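Long-range contact in decapping and exoribonuclease protein 1 (Kluyveromyces lactis, PDB 4GPS), which removes NAD and other 5'-end caps from RNAs and degrades RNA from the 5' end with the aid of a divalent metal cation: residues A[187-195]-A[365-376]. Sequence-based numbering, arbitrary orientation.
Sequences DIIMCPFLD and FYKFNPNVANDW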
loop_
_atom_site.group_PDB
_atom_site.type_symbol
_atom_site.label_atom_id
_atom_site.label_comp_id
_atom_site.label_asym_id
_atom_site.label_seq_id
_atom_site.Cartn_x
_atom_site.Cartn_y
_atom_site.Cartn_z
ATOM N N ASP A 187 -0.704 4.784 -4.795
ATOM C CA ASP A 187 -0.263 5.700 -5.855
ATOM C C ASP A 187 -1.038 7.015 -5.832
ATOM O O ASP A 187 -0.457 8.083 -5.996
ATOM C CB ASP A 187 -0.423 5.119 -7.281
ATOM C CG ASP A 187 0.533 3.961 -7.589
ATOM O OD1 ASP A 187 1.702 3.969 -7.122
ATOM O OD2 ASP A 187 0.093 3.036 -8.326
ATOM N N ILE A 188 -2.351 6.927 -5.664
ATOM C CA ILE A 188 -3.178 8.102 -5.650
ATOM C C ILE A 188 -2.866 8.996 -4.455
ATOM O O ILE A 188 -2.831 10.201 -4.604
ATOM C CB ILE A 188 -4.659 7.719 -5.613
ATOM C CG1 ILE A 188 -5.060 7.125 -6.959
ATOM C CG2 ILE A 188 -5.509 8.950 -5.210
ATOM C CD1 ILE A 188 -6.277 6.198 -6.882
ATOM N N ILE A 189 -2.625 8.415 -3.281
ATOM C CA ILE A 189 -2.331 9.227 -2.116
ATOM C C ILE A 189 -0.948 9.876 -2.271
ATOM O O ILE A 189 -0.711 10.978 -1.761
ATOM C CB ILE A 189 -2.369 8.371 -0.818
ATOM C CG1 ILE A 189 -3.778 7.837 -0.606
ATOM C CG2 ILE A 189 -1.970 9.197 0.404
ATOM C CD1 ILE A 189 -3.808 6.588 0.315
ATOM N N MET A 190 -0.050 9.202 -2.990
ATOM C CA MET A 190 1.312 9.686 -3.175
ATOM C C MET A 190 1.520 10.832 -4.173
ATOM O O MET A 190 2.609 11.411 -4.216
ATOM C CB MET A 190 2.229 8.511 -3.569
ATOM C CG MET A 190 2.638 7.629 -2.386
ATOM S SD MET A 190 3.615 8.472 -1.068
ATOM C CE MET A 190 5.291 8.404 -1.870
ATOM N N CYS A 191 0.507 11.164 -4.973
ATOM C CA CYS A 191 0.659 12.224 -5.981
ATOM C C CYS A 191 1.378 13.487 -5.519
ATOM O O CYS A 191 2.354 13.898 -6.126
ATOM C CB CYS A 191 -0.703 12.589 -6.605
ATOM S SG CYS A 191 -1.339 11.268 -7.653
ATOM N N PRO A 192 0.945 14.095 -4.413
ATOM C CA PRO A 192 1.669 15.314 -4.016
ATOM C C PRO A 192 3.080 15.133 -3.504
ATOM O O PRO A 192 3.793 16.111 -3.247
ATOM C CB PRO A 192 0.756 15.956 -2.966
ATOM C CG PRO A 192 -0.094 14.859 -2.481
ATOM C CD PRO A 192 -0.296 13.921 -3.639
ATOM N N PHE A 193 3.515 13.893 -3.365
ATOM C CA PHE A 193 4.854 13.703 -2.862
ATOM C C PHE A 193 5.820 13.194 -3.933
ATOM O O PHE A 193 6.982 12.919 -3.636
ATOM C CB PHE A 193 4.811 12.786 -1.627
ATOM C CG PHE A 193 3.737 13.160 -0.646
ATOM C CD1 PHE A 193 2.457 12.600 -0.739
ATOM C CD2 PHE A 193 3.960 14.127 0.304
ATOM C CE1 PHE A 193 1.418 13.002 0.092
ATOM C CE2 PHE A 193 2.922 14.549 1.152
ATOM C CZ PHE A 193 1.651 13.983 1.043
ATOM N N LEU A 194 5.343 13.110 -5.177
ATOM C CA LEU A 194 6.158 12.620 -6.293
ATOM C C LEU A 194 6.424 13.647 -7.401
ATOM O O LEU A 194 5.716 14.643 -7.554
ATOM C CB LEU A 194 5.497 11.409 -6.940
ATOM C CG LEU A 194 5.296 10.173 -6.071
ATOM C CD1 LEU A 194 4.438 9.167 -6.838
ATOM C CD2 LEU A 194 6.652 9.598 -5.662
ATOM N N ASP A 195 7.447 13.354 -8.193
ATOM C CA ASP A 195 7.862 14.182 -9.303
ATOM C C ASP A 195 7.440 13.553 -10.630
ATOM O O ASP A 195 7.875 13.990 -11.688
ATOM C CB ASP A 195 9.377 14.323 -9.278
ATOM C CG ASP A 195 9.825 15.672 -9.758
ATOM O OD1 ASP A 195 11.033 15.817 -10.088
ATOM O OD2 ASP A 195 8.960 16.588 -9.797
ATOM N N PHE A 365 7.913 18.881 -1.573
ATOM C CA PHE A 365 6.729 17.990 -1.520
ATOM C C PHE A 365 5.943 17.916 -0.204
ATOM O O PHE A 365 5.806 16.845 0.397
ATOM C CB PHE A 365 7.147 16.564 -1.928
ATOM C CG PHE A 365 7.932 16.538 -3.164
ATOM C CD1 PHE A 365 9.306 16.809 -3.127
ATOM C CD2 PHE A 365 7.288 16.431 -4.402
ATOM C CE1 PHE A 365 10.040 16.986 -4.310
ATOM C CE2 PHE A 365 7.996 16.607 -5.598
ATOM C CZ PHE A 365 9.386 16.889 -5.559
ATOM N N TYR A 366 5.423 19.053 0.225
ATOM C CA TYR A 366 4.667 19.140 1.455
ATOM C C TYR A 366 5.442 18.517 2.591
ATOM O O TYR A 366 4.850 18.031 3.545
ATOM C CB TYR A 366 3.313 18.448 1.284
ATOM C CG TYR A 366 2.545 19.050 0.155
ATOM C CD1 TYR A 366 2.649 18.536 -1.130
ATOM C CD2 TYR A 366 1.775 20.190 0.348
ATOM C CE1 TYR A 366 2.000 19.142 -2.212
ATOM C CE2 TYR A 366 1.119 20.820 -0.729
ATOM C CZ TYR A 366 1.232 20.293 -2.006
ATOM O OH TYR A 366 0.591 20.909 -3.076
ATOM N N LYS A 367 6.768 18.554 2.488
ATOM C CA LYS A 367 7.658 17.954 3.488
ATOM C C LYS A 367 7.256 16.510 3.867
ATOM O O LYS A 367 7.478 16.069 5.002
ATOM C CB LYS A 367 7.725 18.823 4.737
ATOM C CG LYS A 367 8.291 20.200 4.486
ATOM C CD LYS A 367 8.511 20.937 5.786
ATOM C CE LYS A 367 9.395 22.165 5.602
ATOM N NZ LYS A 367 9.917 22.632 6.924
ATOM N N PHE A 368 6.679 15.781 2.904
ATOM C CA PHE A 368 6.267 14.385 3.106
ATOM C C PHE A 368 5.557 14.178 4.459
ATOM O O PHE A 368 5.816 13.224 5.206
ATOM C CB PHE A 368 7.484 13.447 3.020
ATOM C CG PHE A 368 8.364 13.689 1.823
ATOM C CD1 PHE A 368 9.471 14.541 1.913
ATOM C CD2 PHE A 368 8.084 13.079 0.601
ATOM C CE1 PHE A 368 10.285 14.783 0.801
ATOM C CE2 PHE A 368 8.886 13.311 -0.512
ATOM C CZ PHE A 368 9.994 14.171 -0.409
ATOM N N ASN A 369 4.641 15.078 4.773
ATOM C CA ASN A 369 3.926 14.979 6.027
ATOM C C ASN A 369 2.753 13.985 5.894
ATOM O O ASN A 369 1.852 14.196 5.078
ATOM C CB ASN A 369 3.406 16.375 6.418
ATOM C CG ASN A 369 2.933 16.443 7.857
ATOM O OD1 ASN A 369 2.169 15.594 8.331
ATOM N ND2 ASN A 369 3.376 17.471 8.560
ATOM N N PRO A 370 2.740 12.912 6.711
ATOM C CA PRO A 370 1.648 11.936 6.638
ATOM C C PRO A 370 0.278 12.596 6.846
ATOM O O PRO A 370 -0.739 12.078 6.378
ATOM C CB PRO A 370 1.947 10.957 7.765
ATOM C CG PRO A 370 3.361 11.236 8.136
ATOM C CD PRO A 370 3.603 12.663 7.871
ATOM N N ASN A 371 0.245 13.729 7.551
ATOM C CA ASN A 371 -1.029 14.394 7.807
ATOM C C ASN A 371 -1.543 15.093 6.570
ATOM O O ASN A 371 -2.748 15.103 6.306
ATOM C CB ASN A 371 -0.907 15.354 8.974
ATOM C CG ASN A 371 -0.626 14.632 10.269
ATOM O OD1 ASN A 371 0.512 14.655 10.779
ATOM N ND2 ASN A 371 -1.650 13.969 10.811
ATOM N N VAL A 372 -0.633 15.659 5.790
ATOM C CA VAL A 372 -1.025 16.287 4.540
ATOM C C VAL A 372 -1.449 15.153 3.579
ATOM O O VAL A 372 -2.428 15.289 2.866
ATOM C CB VAL A 372 0.152 17.104 3.975
ATOM C CG1 VAL A 372 -0.142 17.576 2.562
ATOM C CG2 VAL A 372 0.399 18.288 4.907
ATOM N N ALA A 373 -0.728 14.027 3.572
ATOM C CA ALA A 373 -1.119 12.901 2.700
ATOM C C ALA A 373 -2.575 12.511 3.055
ATOM O O ALA A 373 -3.411 12.291 2.176
ATOM C CB ALA A 373 -0.180 11.697 2.898
ATOM N N ASN A 374 -2.871 12.448 4.353
ATOM C CA ASN A 374 -4.213 12.133 4.812
ATOM C C ASN A 374 -5.230 13.178 4.299
ATOM O O ASN A 374 -6.309 12.823 3.850
ATOM C CB ASN A 374 -4.220 12.073 6.333
ATOM C CG ASN A 374 -5.542 11.656 6.875
ATOM O OD1 ASN A 374 -6.140 10.725 6.378
ATOM N ND2 ASN A 374 -6.018 12.347 7.897
ATOM N N ASP A 375 -4.889 14.464 4.340
ATOM C CA ASP A 375 -5.820 15.492 3.854
ATOM C C ASP A 375 -6.046 15.339 2.355
ATOM O O ASP A 375 -7.195 15.421 1.873
ATOM C CB ASP A 375 -5.304 16.911 4.136
ATOM C CG ASP A 375 -5.305 17.267 5.619
ATOM O OD1 ASP A 375 -6.141 16.739 6.405
ATOM O OD2 ASP A 375 -4.460 18.103 5.993
ATOM N N TRP A 376 -4.948 15.116 1.619
ATOM C CA TRP A 376 -4.996 14.921 0.173
ATOM C C TRP A 376 -5.905 13.725 -0.155
ATOM O O TRP A 376 -6.724 13.782 -1.082
ATOM C CB TRP A 376 -3.598 14.636 -0.356
ATOM C CG TRP A 376 -3.610 14.101 -1.750
ATOM C CD1 TRP A 376 -3.292 12.835 -2.137
ATOM C CD2 TRP A 376 -3.964 14.814 -2.956
ATOM N NE1 TRP A 376 -3.421 12.710 -3.495
ATOM C CE2 TRP A 376 -3.834 13.904 -4.026
ATOM C CE3 TRP A 376 -4.383 16.130 -3.228
ATOM C CZ2 TRP A 376 -4.102 14.265 -5.359
ATOM C CZ3 TRP A 376 -4.650 16.483 -4.549
ATOM C CH2 TRP A 376 -4.509 15.551 -5.597
#
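Phe193 and Pro192 dock against Phe365, Tyr366, Ala373 and Trp376 in a buried, largely apolar contact that joins the C-terminal end of helix 182-190, and the 3-10 turn after it, to the start of helix 370-393 and the turn that leads into it. A single directional bond is set within this packing: Trp376 NE1 donates to Ile188 O at 2.8 Å, nearly straight (N-H...O 167°), with the oxygen in the indole plane. With CG anti to the backbone N (chi1 166°), the Trp376 side chain extends toward the end of helix 182-190, and one indole face lies against Pro192, whose CD sits 3.4 Å from the centroid of the five-membered ring, a CH-pi contact. A leucine in place of Trp376 would probably leave Ile188 O without this donor and open a gap beside Pro192. Both segments belong to the PD-(D/E)XK nuclease fold of the DXO/Dom3Z family, and Ile189, whose CG2 packs on Ala373 CB, also touches Ile316 of helix 305-319, the helix that bears Gln317, a probable substrate-binding residue. Phe193 inserts its ring edge between the helix start and the turn before it: CZ approaches Ala373 CA at 3.4 Å, and CD2 lies 3.3 Å from Phe365 O. Above one face of the same ring, toward its rim, is Pro192 CB, which also meets Tyr366 CE1 at 3.5 Å. At the N-cap, Asn369 OD1 accepts from Asn371 N in the carbonyl plane, at 2.8 Å.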